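Local coordinates for phenyl-3-pyruvate decarboxylase (Azospirillum brasilense, PDB 2NXW), which decarboxylates indole-3-pyruvate and phenylpyruvate to the corresponding aldehydes, using thiamine diphosphate and a metal ion, in the pathway of auxin biosynthesis, at residues A[71-76]-A[100-105]; A[95-100]-A[139-144]; A[115-120]-A[178-183]; A[151-156]-A[165-170]. All coordinates share one frame; numbering follows the deposited sequence.

Contact 1: A[71-76]-A[100-105]; sequences VGFAAD and VNAVAG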
loop_
_atom_site.group_PDB
_atom_site.type_symbol
_atom_site.label_atom_id
_atom_site.label_comp_id
_atom_site.label_asym_id
_atom_site.label_seq_id
_atom_site.Cartn_x
_atom_site.Cartn_y
_atom_site.Cartn_z
ATOM N N VAL A 71 -27.738 6.771 -12.525
ATOM C CA VAL A 71 -28.363 5.623 -11.856
ATOM C C VAL A 71 -27.936 5.630 -10.388
ATOM O O VAL A 71 -28.758 5.491 -9.474
ATOM C CB VAL A 71 -27.919 4.302 -12.512
ATOM C CG1 VAL A 71 -28.375 3.099 -11.674
ATOM C CG2 VAL A 71 -28.509 4.213 -13.926
ATOM N N GLY A 72 -26.637 5.819 -10.162
ATOM C CA GLY A 72 -26.112 5.848 -8.810
ATOM C C GLY A 72 -26.606 7.033 -8.000
ATOM O O GLY A 72 -27.011 6.884 -6.842
ATOM N N PHE A 73 -26.583 8.219 -8.604
ATOM C CA PHE A 73 -27.045 9.414 -7.907
ATOM C C PHE A 73 -28.542 9.348 -7.575
ATOM O O PHE A 73 -28.961 9.788 -6.500
ATOM C CB PHE A 73 -26.788 10.668 -8.758
ATOM C CG PHE A 73 -25.320 11.007 -8.958
ATOM C CD1 PHE A 73 -24.417 10.975 -7.892
ATOM C CD2 PHE A 73 -24.868 11.439 -10.206
ATOM C CE1 PHE A 73 -23.080 11.375 -8.071
ATOM C CE2 PHE A 73 -23.542 11.844 -10.396
ATOM C CZ PHE A 73 -22.647 11.813 -9.330
ATOM N N ALA A 74 -29.338 8.823 -8.509
ATOM C CA ALA A 74 -30.777 8.709 -8.304
ATOM C C ALA A 74 -31.060 7.721 -7.177
ATOM O O ALA A 74 -31.893 7.994 -6.322
ATOM C CB ALA A 74 -31.452 8.246 -9.588
ATOM N N ALA A 75 -30.348 6.592 -7.166
ATOM C CA ALA A 75 -30.556 5.598 -6.106
ATOM C C ALA A 75 -30.161 6.190 -4.752
ATOM O O ALA A 75 -30.831 5.968 -3.734
ATOM C CB ALA A 75 -29.740 4.341 -6.394
ATOM N N ASP A 76 -29.058 6.935 -4.732
ATOM C CA ASP A 76 -28.595 7.585 -3.517
ATOM C C ASP A 76 -29.682 8.559 -3.044
ATOM O O ASP A 76 -30.074 8.564 -1.881
ATOM C CB ASP A 76 -27.289 8.327 -3.837
ATOM C CG ASP A 76 -26.673 9.007 -2.628
ATOM O OD1 ASP A 76 -27.243 8.945 -1.519
ATOM O OD2 ASP A 76 -25.588 9.607 -2.804
ATOM N N VAL A 100 -18.832 3.999 -10.220
ATOM C CA VAL A 100 -17.916 4.025 -9.089
ATOM C C VAL A 100 -17.949 5.363 -8.341
ATOM O O VAL A 100 -17.983 5.397 -7.112
ATOM C CB VAL A 100 -16.477 3.686 -9.569
ATOM C CG1 VAL A 100 -15.438 4.061 -8.528
ATOM C CG2 VAL A 100 -16.387 2.185 -9.877
ATOM N N ASN A 101 -17.948 6.475 -9.070
ATOM C CA ASN A 101 -17.986 7.771 -8.417
ATOM C C ASN A 101 -19.274 7.991 -7.614
ATOM O O ASN A 101 -19.228 8.418 -6.455
ATOM C CB ASN A 101 -17.807 8.882 -9.457
ATOM C CG ASN A 101 -17.913 10.250 -8.848
ATOM O OD1 ASN A 101 -17.285 10.537 -7.824
ATOM N ND2 ASN A 101 -18.709 11.113 -9.467
ATOM N N ALA A 102 -20.429 7.714 -8.223
ATOM C CA ALA A 102 -21.688 7.910 -7.507
ATOM C C ALA A 102 -21.738 7.051 -6.245
ATOM O O ALA A 102 -22.241 7.490 -5.206
ATOM C CB ALA A 102 -22.872 7.577 -8.417
ATOM N N VAL A 103 -21.203 5.836 -6.335
ATOM C CA VAL A 103 -21.211 4.945 -5.176
ATOM C C VAL A 103 -20.259 5.445 -4.092
ATOM O O VAL A 103 -20.593 5.391 -2.895
ATOM C CB VAL A 103 -20.879 3.497 -5.599
ATOM C CG1 VAL A 103 -20.754 2.587 -4.370
ATOM C CG2 VAL A 103 -21.993 2.989 -6.521
ATOM N N ALA A 104 -19.090 5.947 -4.495
ATOM C CA ALA A 104 -18.131 6.494 -3.528
ATOM C C ALA A 104 -18.773 7.691 -2.815
ATOM O O ALA A 104 -18.597 7.875 -1.610
ATOM C CB ALA A 104 -16.832 6.922 -4.237
ATOM N N GLY A 105 -19.537 8.497 -3.562
ATOM C CA GLY A 105 -20.211 9.634 -2.963
ATOM C C GLY A 105 -21.233 9.201 -1.927
ATOM O O GLY A 105 -21.364 9.825 -0.879
HETATM O O HOH W 1 -24.829 5.729 -5.427
HETATM O O HOH W 2 -23.884 9.743 -4.859
#

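Contact 2: A[95-100]-A[139-144]; sequences GAFNMV and DTQFQV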
loop_
_atom_site.group_PDB
_atom_site.type_symbol
_atom_site.label_atom_id
_atom_site.label_comp_id
_atom_site.label_asym_id
_atom_site.label_seq_id
_atom_site.Cartn_x
_atom_site.Cartn_y
_atom_site.Cartn_z
ATOM N N GLY A 95 -20.448 -0.675 -17.512
ATOM C CA GLY A 95 -21.614 -0.175 -16.798
ATOM C C GLY A 95 -21.339 0.038 -15.318
ATOM O O GLY A 95 -21.584 1.116 -14.767
ATOM N N ALA A 96 -20.807 -0.988 -14.665
ATOM C CA ALA A 96 -20.496 -0.899 -13.248
ATOM C C ALA A 96 -19.369 0.097 -12.941
ATOM O O ALA A 96 -19.471 0.887 -12.000
ATOM C CB ALA A 96 -20.138 -2.299 -12.708
ATOM N N PHE A 97 -18.297 0.058 -13.728
ATOM C CA PHE A 97 -17.184 0.966 -13.478
ATOM C C PHE A 97 -17.612 2.420 -13.629
ATOM O O PHE A 97 -17.053 3.304 -12.984
ATOM C CB PHE A 97 -16.019 0.679 -14.425
ATOM C CG PHE A 97 -15.267 -0.575 -14.092
ATOM C CD1 PHE A 97 -14.767 -0.780 -12.813
ATOM C CD2 PHE A 97 -15.067 -1.555 -15.064
ATOM C CE1 PHE A 97 -14.067 -1.959 -12.492
ATOM C CE2 PHE A 97 -14.377 -2.728 -14.764
ATOM C CZ PHE A 97 -13.875 -2.934 -13.476
ATOM N N ASN A 98 -18.617 2.647 -14.472
ATOM C CA ASN A 98 -19.129 3.986 -14.714
ATOM C C ASN A 98 -19.960 4.531 -13.544
ATOM O O ASN A 98 -20.375 5.680 -13.570
ATOM C CB ASN A 98 -19.960 3.959 -16.005
ATOM C CG ASN A 98 -20.038 5.309 -16.692
ATOM O OD1 ASN A 98 -19.178 6.182 -16.510
ATOM N ND2 ASN A 98 -21.062 5.477 -17.521
ATOM N N MET A 99 -20.210 3.710 -12.522
ATOM C CA MET A 99 -20.984 4.152 -11.364
ATOM C C MET A 99 -20.133 4.229 -10.085
ATOM O O MET A 99 -20.643 4.509 -9.004
ATOM C CB MET A 99 -22.175 3.205 -11.150
ATOM C CG MET A 99 -23.337 3.852 -10.409
ATOM S SD MET A 99 -24.814 2.804 -10.401
ATOM C CE MET A 99 -24.253 1.392 -9.366
ATOM N N VAL A 100 -18.832 3.999 -10.220
ATOM C CA VAL A 100 -17.916 4.025 -9.089
ATOM C C VAL A 100 -17.949 5.363 -8.341
ATOM O O VAL A 100 -17.983 5.397 -7.112
ATOM C CB VAL A 100 -16.477 3.686 -9.569
ATOM C CG1 VAL A 100 -15.438 4.061 -8.528
ATOM C CG2 VAL A 100 -16.387 2.185 -9.877
ATOM N N ASP A 139 -11.555 -10.775 -9.027
ATOM C CA ASP A 139 -11.735 -10.020 -10.263
ATOM C C ASP A 139 -11.625 -8.519 -10.020
ATOM O O ASP A 139 -11.955 -8.018 -8.944
ATOM C CB ASP A 139 -13.100 -10.330 -10.892
ATOM C CG ASP A 139 -14.261 -10.015 -9.957
ATOM O OD1 ASP A 139 -14.288 -10.598 -8.851
ATOM O OD2 ASP A 139 -15.144 -9.193 -10.324
ATOM N N THR A 140 -11.163 -7.809 -11.039
ATOM C CA THR A 140 -10.992 -6.362 -10.974
ATOM C C THR A 140 -12.229 -5.609 -10.486
ATOM O O THR A 140 -12.131 -4.742 -9.618
ATOM C CB THR A 140 -10.595 -5.817 -12.362
ATOM O OG1 THR A 140 -9.390 -6.466 -12.794
ATOM C CG2 THR A 140 -10.368 -4.309 -12.317
ATOM N N GLN A 141 -13.392 -5.935 -11.036
ATOM C CA GLN A 141 -14.595 -5.229 -10.628
ATOM C C GLN A 141 -14.911 -5.414 -9.153
ATOM O O GLN A 141 -15.202 -4.455 -8.448
ATOM C CB GLN A 141 -15.790 -5.667 -11.482
ATOM C CG GLN A 141 -17.073 -4.919 -11.156
ATOM C CD GLN A 141 -18.156 -5.125 -12.195
ATOM O OE1 GLN A 141 -17.919 -4.973 -13.395
ATOM N NE2 GLN A 141 -19.357 -5.466 -11.738
ATOM N N PHE A 142 -14.871 -6.655 -8.686
ATOM C CA PHE A 142 -15.157 -6.920 -7.286
ATOM C C PHE A 142 -14.145 -6.181 -6.407
ATOM O O PHE A 142 -14.515 -5.576 -5.401
ATOM C CB PHE A 142 -15.085 -8.431 -7.020
ATOM C CG PHE A 142 -15.788 -8.869 -5.767
ATOM C CD1 PHE A 142 -17.094 -9.350 -5.819
ATOM C CD2 PHE A 142 -15.145 -8.805 -4.538
ATOM C CE1 PHE A 142 -17.754 -9.763 -4.653
ATOM C CE2 PHE A 142 -15.794 -9.215 -3.366
ATOM C CZ PHE A 142 -17.098 -9.693 -3.432
ATOM N N GLN A 143 -12.871 -6.213 -6.803
ATOM C CA GLN A 143 -11.823 -5.558 -6.026
ATOM C C GLN A 143 -12.001 -4.045 -5.935
ATOM O O GLN A 143 -11.667 -3.434 -4.925
ATOM C CB GLN A 143 -10.449 -5.882 -6.606
ATOM C CG GLN A 143 -10.100 -7.359 -6.525
ATOM C CD GLN A 143 -10.181 -7.896 -5.109
ATOM O OE1 GLN A 143 -9.500 -7.406 -4.209
ATOM N NE2 GLN A 143 -11.019 -8.906 -4.901
ATOM N N VAL A 144 -12.502 -3.439 -7.002
ATOM C CA VAL A 144 -12.732 -2.006 -6.987
ATOM C C VAL A 144 -13.932 -1.695 -6.097
ATOM O O VAL A 144 -13.871 -0.798 -5.258
ATOM C CB VAL A 144 -12.969 -1.471 -8.429
ATOM C CG1 VAL A 144 -13.585 -0.081 -8.391
ATOM C CG2 VAL A 144 -11.644 -1.423 -9.180
#

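Contact 3: A[115-120]-A[178-183]; sequences VISGAP and PVYLEI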
loop_
_atom_site.group_PDB
_atom_site.type_symbol
_atom_site.label_atom_id
_atom_site.label_comp_id
_atom_site.label_asym_id
_atom_site.label_seq_id
_atom_site.Cartn_x
_atom_site.Cartn_y
_atom_site.Cartn_z
ATOM N N VAL A 115 -25.843 -1.780 -4.716
ATOM C CA VAL A 115 -25.408 -1.921 -6.096
ATOM C C VAL A 115 -25.586 -3.378 -6.495
ATOM O O VAL A 115 -25.086 -4.271 -5.807
ATOM C CB VAL A 115 -23.921 -1.555 -6.236
ATOM C CG1 VAL A 115 -23.442 -1.789 -7.680
ATOM C CG2 VAL A 115 -23.719 -0.101 -5.825
ATOM N N ILE A 116 -26.306 -3.609 -7.588
ATOM C CA ILE A 116 -26.539 -4.964 -8.082
ATOM C C ILE A 116 -25.983 -5.021 -9.493
ATOM O O ILE A 116 -26.493 -4.354 -10.393
ATOM C CB ILE A 116 -28.047 -5.303 -8.154
ATOM C CG1 ILE A 116 -28.700 -5.064 -6.796
ATOM C CG2 ILE A 116 -28.231 -6.773 -8.581
ATOM C CD1 ILE A 116 -30.207 -5.246 -6.816
ATOM N N SER A 117 -24.927 -5.802 -9.693
ATOM C CA SER A 117 -24.342 -5.924 -11.022
ATOM C C SER A 117 -24.543 -7.294 -11.626
ATOM O O SER A 117 -24.420 -8.308 -10.939
ATOM C CB SER A 117 -22.829 -5.661 -10.992
ATOM O OG SER A 117 -22.260 -5.801 -12.290
ATOM N N GLY A 118 -24.860 -7.318 -12.914
ATOM C CA GLY A 118 -24.970 -8.589 -13.607
ATOM C C GLY A 118 -23.527 -9.063 -13.742
ATOM O O GLY A 118 -22.583 -8.290 -13.542
ATOM N N ALA A 119 -23.332 -10.330 -14.076
ATOM C CA ALA A 119 -21.984 -10.861 -14.224
ATOM C C ALA A 119 -22.041 -12.102 -15.097
ATOM O O ALA A 119 -23.113 -12.663 -15.324
ATOM C CB ALA A 119 -21.407 -11.219 -12.856
ATOM N N PRO A 120 -20.887 -12.535 -15.619
ATOM C CA PRO A 120 -20.849 -13.732 -16.466
ATOM C C PRO A 120 -21.393 -14.926 -15.684
ATOM O O PRO A 120 -21.293 -14.958 -14.455
ATOM C CB PRO A 120 -19.359 -13.884 -16.777
ATOM C CG PRO A 120 -18.863 -12.459 -16.766
ATOM C CD PRO A 120 -19.563 -11.887 -15.553
ATOM N N PRO A 178 -23.148 2.017 1.249
ATOM C CA PRO A 178 -23.460 1.179 0.088
ATOM C C PRO A 178 -22.898 -0.230 0.221
ATOM O O PRO A 178 -21.913 -0.450 0.934
ATOM C CB PRO A 178 -22.788 1.914 -1.075
ATOM C CG PRO A 178 -22.685 3.303 -0.614
ATOM C CD PRO A 178 -22.373 3.203 0.851
ATOM N N VAL A 179 -23.526 -1.163 -0.489
ATOM C CA VAL A 179 -23.087 -2.555 -0.521
ATOM C C VAL A 179 -23.110 -3.015 -1.975
ATOM O O VAL A 179 -23.737 -2.380 -2.838
ATOM C CB VAL A 179 -23.980 -3.473 0.345
ATOM C CG1 VAL A 179 -23.776 -3.147 1.814
ATOM C CG2 VAL A 179 -25.452 -3.319 -0.053
ATOM N N TYR A 180 -22.435 -4.131 -2.242
ATOM C CA TYR A 180 -22.302 -4.661 -3.588
ATOM C C TYR A 180 -22.740 -6.119 -3.738
ATOM O O TYR A 180 -22.288 -6.987 -2.992
ATOM C CB TYR A 180 -20.828 -4.530 -4.002
ATOM C CG TYR A 180 -20.497 -5.071 -5.372
ATOM C CD1 TYR A 180 -20.965 -4.442 -6.517
ATOM C CD2 TYR A 180 -19.692 -6.211 -5.523
ATOM C CE1 TYR A 180 -20.650 -4.918 -7.778
ATOM C CE2 TYR A 180 -19.372 -6.697 -6.782
ATOM C CZ TYR A 180 -19.855 -6.050 -7.907
ATOM O OH TYR A 180 -19.558 -6.548 -9.155
ATOM N N LEU A 181 -23.620 -6.375 -4.703
ATOM C CA LEU A 181 -24.096 -7.726 -4.980
ATOM C C LEU A 181 -23.837 -8.010 -6.449
ATOM O O LEU A 181 -24.272 -7.257 -7.318
ATOM C CB LEU A 181 -25.596 -7.857 -4.688
ATOM C CG LEU A 181 -25.981 -7.756 -3.209
ATOM C CD1 LEU A 181 -27.505 -7.745 -3.059
ATOM C CD2 LEU A 181 -25.377 -8.942 -2.443
ATOM N N GLU A 182 -23.126 -9.100 -6.721
ATOM C CA GLU A 182 -22.782 -9.500 -8.078
ATOM C C GLU A 182 -23.574 -10.777 -8.363
ATOM O O GLU A 182 -23.483 -11.746 -7.608
ATOM C CB GLU A 182 -21.267 -9.743 -8.127
ATOM C CG GLU A 182 -20.658 -9.978 -9.480
ATOM C CD GLU A 182 -19.145 -10.024 -9.392
ATOM O OE1 GLU A 182 -18.513 -8.949 -9.268
ATOM O OE2 GLU A 182 -18.585 -11.138 -9.427
ATOM N N ILE A 183 -24.358 -10.774 -9.435
ATOM C CA ILE A 183 -25.190 -11.928 -9.768
ATOM C C ILE A 183 -24.890 -12.541 -11.137
ATOM O O ILE A 183 -25.221 -11.959 -12.170
ATOM C CB ILE A 183 -26.695 -11.551 -9.742
ATOM C CG1 ILE A 183 -27.043 -10.856 -8.421
ATOM C CG2 ILE A 183 -27.550 -12.804 -9.919
ATOM C CD1 ILE A 183 -28.498 -10.424 -8.317
#

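Contact 4: A[151-156]-A[165-170]; sequences AQARLD and IARVLG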
loop_
_atom_site.group_PDB
_atom_site.type_symbol
_atom_site.label_atom_id
_atom_site.label_comp_id
_atom_site.label_asym_id
_atom_site.label_seq_id
_atom_site.Cartn_x
_atom_site.Cartn_y
_atom_site.Cartn_z
ATOM N N ALA A 151 -19.907 -4.010 2.504
ATOM C CA ALA A 151 -20.080 -5.451 2.421
ATOM C C ALA A 151 -20.315 -5.805 0.970
ATOM O O ALA A 151 -20.854 -4.994 0.209
ATOM C CB ALA A 151 -21.266 -5.894 3.276
ATOM N N GLN A 152 -19.920 -7.015 0.590
ATOM C CA GLN A 152 -20.083 -7.478 -0.776
ATOM C C GLN A 152 -20.411 -8.959 -0.794
ATOM O O GLN A 152 -20.083 -9.693 0.142
ATOM C CB GLN A 152 -18.786 -7.317 -1.575
ATOM C CG GLN A 152 -18.054 -5.985 -1.473
ATOM C CD GLN A 152 -17.265 -5.848 -0.186
ATOM O OE1 GLN A 152 -16.632 -6.810 0.278
ATOM N NE2 GLN A 152 -17.280 -4.652 0.393
ATOM N N ALA A 153 -21.047 -9.400 -1.872
ATOM C CA ALA A 153 -21.322 -10.814 -2.033
ATOM C C ALA A 153 -21.514 -11.147 -3.496
ATOM O O ALA A 153 -22.078 -10.363 -4.257
ATOM C CB ALA A 153 -22.565 -11.229 -1.238
ATOM N N ARG A 154 -20.994 -12.302 -3.897
ATOM C CA ARG A 154 -21.189 -12.800 -5.242
ATOM C C ARG A 154 -22.219 -13.901 -5.017
ATOM O O ARG A 154 -21.943 -14.877 -4.321
ATOM C CB ARG A 154 -19.902 -13.393 -5.819
ATOM C CG ARG A 154 -20.148 -14.064 -7.159
ATOM C CD ARG A 154 -18.888 -14.618 -7.801
ATOM N NE ARG A 154 -19.233 -15.367 -9.007
ATOM C CZ ARG A 154 -18.353 -15.850 -9.875
ATOM N NH1 ARG A 154 -17.053 -15.665 -9.676
ATOM N NH2 ARG A 154 -18.776 -16.517 -10.945
ATOM N N LEU A 155 -23.408 -13.735 -5.582
ATOM C CA LEU A 155 -24.472 -14.708 -5.400
ATOM C C LEU A 155 -24.374 -15.816 -6.449
ATOM O O LEU A 155 -25.220 -15.932 -7.342
ATOM C CB LEU A 155 -25.826 -13.998 -5.468
ATOM C CG LEU A 155 -25.967 -12.806 -4.508
ATOM C CD1 LEU A 155 -27.355 -12.194 -4.642
ATOM C CD2 LEU A 155 -25.725 -13.264 -3.077
ATOM N N ASP A 156 -23.338 -16.639 -6.311
ATOM C CA ASP A 156 -23.090 -17.729 -7.247
ATOM C C ASP A 156 -23.447 -19.114 -6.704
ATOM O O ASP A 156 -23.133 -20.130 -7.328
ATOM C CB ASP A 156 -21.621 -17.726 -7.677
ATOM C CG ASP A 156 -20.666 -17.819 -6.502
ATOM O OD1 ASP A 156 -21.101 -18.163 -5.382
ATOM O OD2 ASP A 156 -19.463 -17.555 -6.704
ATOM N N ILE A 165 -27.594 -12.512 1.075
ATOM C CA ILE A 165 -28.384 -11.303 0.850
ATOM C C ILE A 165 -28.720 -10.653 2.197
ATOM O O ILE A 165 -28.550 -9.448 2.384
ATOM C CB ILE A 165 -29.687 -11.630 0.092
ATOM C CG1 ILE A 165 -29.348 -12.029 -1.341
ATOM C CG2 ILE A 165 -30.636 -10.433 0.098
ATOM C CD1 ILE A 165 -30.521 -12.607 -2.101
ATOM N N ALA A 166 -29.195 -11.445 3.153
ATOM C CA ALA A 166 -29.536 -10.889 4.454
ATOM C C ALA A 166 -28.310 -10.269 5.118
ATOM O O ALA A 166 -28.402 -9.209 5.741
ATOM C CB ALA A 166 -30.131 -11.981 5.361
ATOM N N ARG A 167 -27.159 -10.919 4.980
ATOM C CA ARG A 167 -25.940 -10.394 5.585
ATOM C C ARG A 167 -25.536 -9.053 4.963
ATOM O O ARG A 167 -25.248 -8.085 5.669
ATOM C CB ARG A 167 -24.779 -11.384 5.422
ATOM C CG ARG A 167 -23.436 -10.838 5.918
ATOM C CD ARG A 167 -22.281 -11.811 5.687
ATOM N NE ARG A 167 -21.945 -12.012 4.277
ATOM C CZ ARG A 167 -21.289 -11.130 3.527
ATOM N NH1 ARG A 167 -20.895 -9.980 4.050
ATOM N NH2 ARG A 167 -21.012 -11.410 2.260
ATOM N N VAL A 168 -25.525 -9.007 3.641
ATOM C CA VAL A 168 -25.125 -7.794 2.945
ATOM C C VAL A 168 -26.120 -6.647 3.113
ATOM O O VAL A 168 -25.707 -5.510 3.377
ATOM C CB VAL A 168 -24.874 -8.097 1.461
ATOM C CG1 VAL A 168 -24.583 -6.807 0.688
ATOM C CG2 VAL A 168 -23.673 -9.039 1.340
ATOM N N LEU A 169 -27.414 -6.922 2.964
ATOM C CA LEU A 169 -28.393 -5.858 3.139
ATOM C C LEU A 169 -28.390 -5.418 4.595
ATOM O O LEU A 169 -28.614 -4.246 4.900
ATOM C CB LEU A 169 -29.791 -6.316 2.730
ATOM C CG LEU A 169 -29.937 -6.734 1.269
ATOM C CD1 LEU A 169 -31.411 -6.942 0.965
ATOM C CD2 LEU A 169 -29.344 -5.651 0.347
ATOM N N GLY A 170 -28.122 -6.364 5.496
ATOM C CA GLY A 170 -28.079 -6.046 6.909
ATOM C C GLY A 170 -26.933 -5.110 7.222
ATOM O O GLY A 170 -27.056 -4.239 8.084
HETATM O O HOH W 3 -18.712 -8.527 2.839
#

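Contact 1: A[71-76]-A[100-105]
The F73 ring carries A102 CB on one face, the methyl standing 3.7 Å above the ring plane and displaced toward the rim formed by CD1 and CE1. It is a CH-pi contact, with the methyl 24° off the ring normal as seen from the centroid. At the ring edge, in its plane, sits water 2, while the N101 amide is turned almost perpendicular (88°) and brings ND2 to 4.0 Å from F73 CZ. The phenyl gets there because its CG is set anti to the carbonyl carbon, chi1 -67°, which swings the ring across the groove to the neighbouring helix. Next to F73, G72 has no side chain to hold the backbones apart: its CA lies 3.7 Å from A102 CB, and the two segments run roughly parallel, their axes 8.3 Å apart at closest. Two waters bridge the helices through the carbonyl of A102. Water 2 donates both to D76 OD2, at 2.7 Å, and to A102 O, at 2.8 Å; water 1 donates to G72 O, with a weak second bond to A102 O. The other D76 oxygen, OD1, is engaged by R80 and S111, and N101 OD1 is bonded to Y421 OH. The N101 side chain lies near a bound thiamine diphosphate. Between helices 68-82 and 100-108 of the N-terminal cofactor-binding domain, direct contact is therefore largely apolar, through a glycine, an alanine methyl and a ring face, whereas the polar link runs through the two waters that meet at A102 O.

Contact 2: A[95-100]-A[139-144]
Q141 NE2 is gripped by two hydroxyls, Y180 OH and S117 OG, while the same nitrogen lies 3.4 Å from the methyl carbon A96 CB. At the other end of the amide OE1 accepts from the backbone N of G93, so the group is fixed on both sides and its rotation is settled. An extended chain delivers it: CG is anti to the backbone N, chi1 -177°, and the amide reaches over A96. Beside it, the F97 ring pushes its CZ to 3.7 Å from Q141 CA and 3.9 Å from T140 CG2, and its plane is steeply inclined, by 79°, to that of the Q141 amide. V144 completes the apolar part, with CG1 3.9 Å from V100 CG2 and CG2 against F97 CE1. D139 OD2, in an Asx motif, receives F142 N at 3.0 Å from above the carboxylate plane, at the start of helix 140-145. G95, in the segment facing this helix, touches thiamine diphosphate. Helix 94-97 and the turn after it pack on helix 140-145 and also meet strands 86-90 and 113-119, through A96 and M99; the second subunit packs on F97, V100 and V144.

Contact 3: A[115-120]-A[178-183]
V115 and Y180 meet where strands 115-119 and 179-183 pack tightly: V115 CG1 comes in at the edge of the Y180 ring, near its plane, 3.8 Å from CD1. The ring continues alongside the strand until its OH stands 3.9 Å from S117 CB, and this hydroxyl donates to E182 OE1 at 2.6 Å, on the anti lone pair of the carboxylate oxygen. Y180 and E182, two residues apart in one strand, thus lie on the same sheet face and hold each other in place. The backbones are joined by four bonds that alternate between the strands, V115 N to V179 O, L181 N to V115 O, S117 N to L181 O and I183 N to S117 O, the last 2.9 Å long and nearly straight at 173°. Such pairing is that of neighbouring parallel strands in the six-stranded sheet of the N-terminal thiamine diphosphate-binding domain, where strand 113-119 also pairs with strand 86-90 and strand 179-184 with 152-154. On the other face, I116 and I183 lie side by side, CG2 of the former 3.7 Å from CD1 of the latter, with L27 of helix 23-33 resting on both. Past S117 the join is thinner, since G118 brings no side chain to its pairing with I183; the strands widen only slightly there, to 5.1 Å between the CA atoms of G118 and I183. Beyond it A119 CB still rests on the E182 chain, 3.7 Å from CG, but P120, partly exposed, makes no contact with 178-183.

Contact 4: A[151-156]-A[165-170]
Strand 152-154 and the helical segment 165-170 run roughly antiparallel, at 155°, with their axes 8.3 Å apart at closest. R167 spans the gap to the strand: its NH2 donates to Q152 O at 2.9 Å, N-H...O angle 158°, and the oxygen lies at the edge of the guanidinium, close to its plane, although the donor is tilted out of the carbonyl plane. The side chain reaches back because it leaves the helix extended and then bends at chi3 (68°), turning the guanidinium toward the strand. Its other terminal nitrogen, NH1, donates to water 3, which also accepts from Q152 N at 3.0 Å, so the backbone O of Q152 is held directly and its N through water. NH2 has a second partner in the carboxylate of E164. V168 CG2 lies over one face of the guanidinium, offset toward its rim, and reaches 3.6 Å from A153 CB. Farther along, L155 and I165 cross at about a right angle, CD1 against CG1 at 3.9 Å. The Q152 side chain leaves the strand away from the helix, and its OE1 is hydrogen-bonded to K160 NZ of the third subunit. The strand is an edge of the sheet within the chain, and helix 161-175 leads from it to strand 179-184; a strand, a covering helix and the next parallel strand, packed through small and branched residues, make up a beta-alpha-beta crossover.

How the contacts relate
From the N terminus, contact 1 closes the loop from helix 68-82 through strand 86-90 to helix 100-108. Contact 2 opens within it, sharing V100, and crosses it by running on to helix 140-145; contact 3 in turn starts inside the span of contact 2 and ends beyond it, joining strand 113-119 to strand 179-184. Contact 4 lies wholly within the span of contact 3, a short link between strand 152-154 and helix 161-175. Strand 179-184 of contact 3 pairs with strand 152-154 of contact 4, while M99 touches both helix 68-82 and V115. Together the contacts tie sheet and flanking helices of the N-terminal cofactor-binding domain, contacts 1 and 2 at the second subunit.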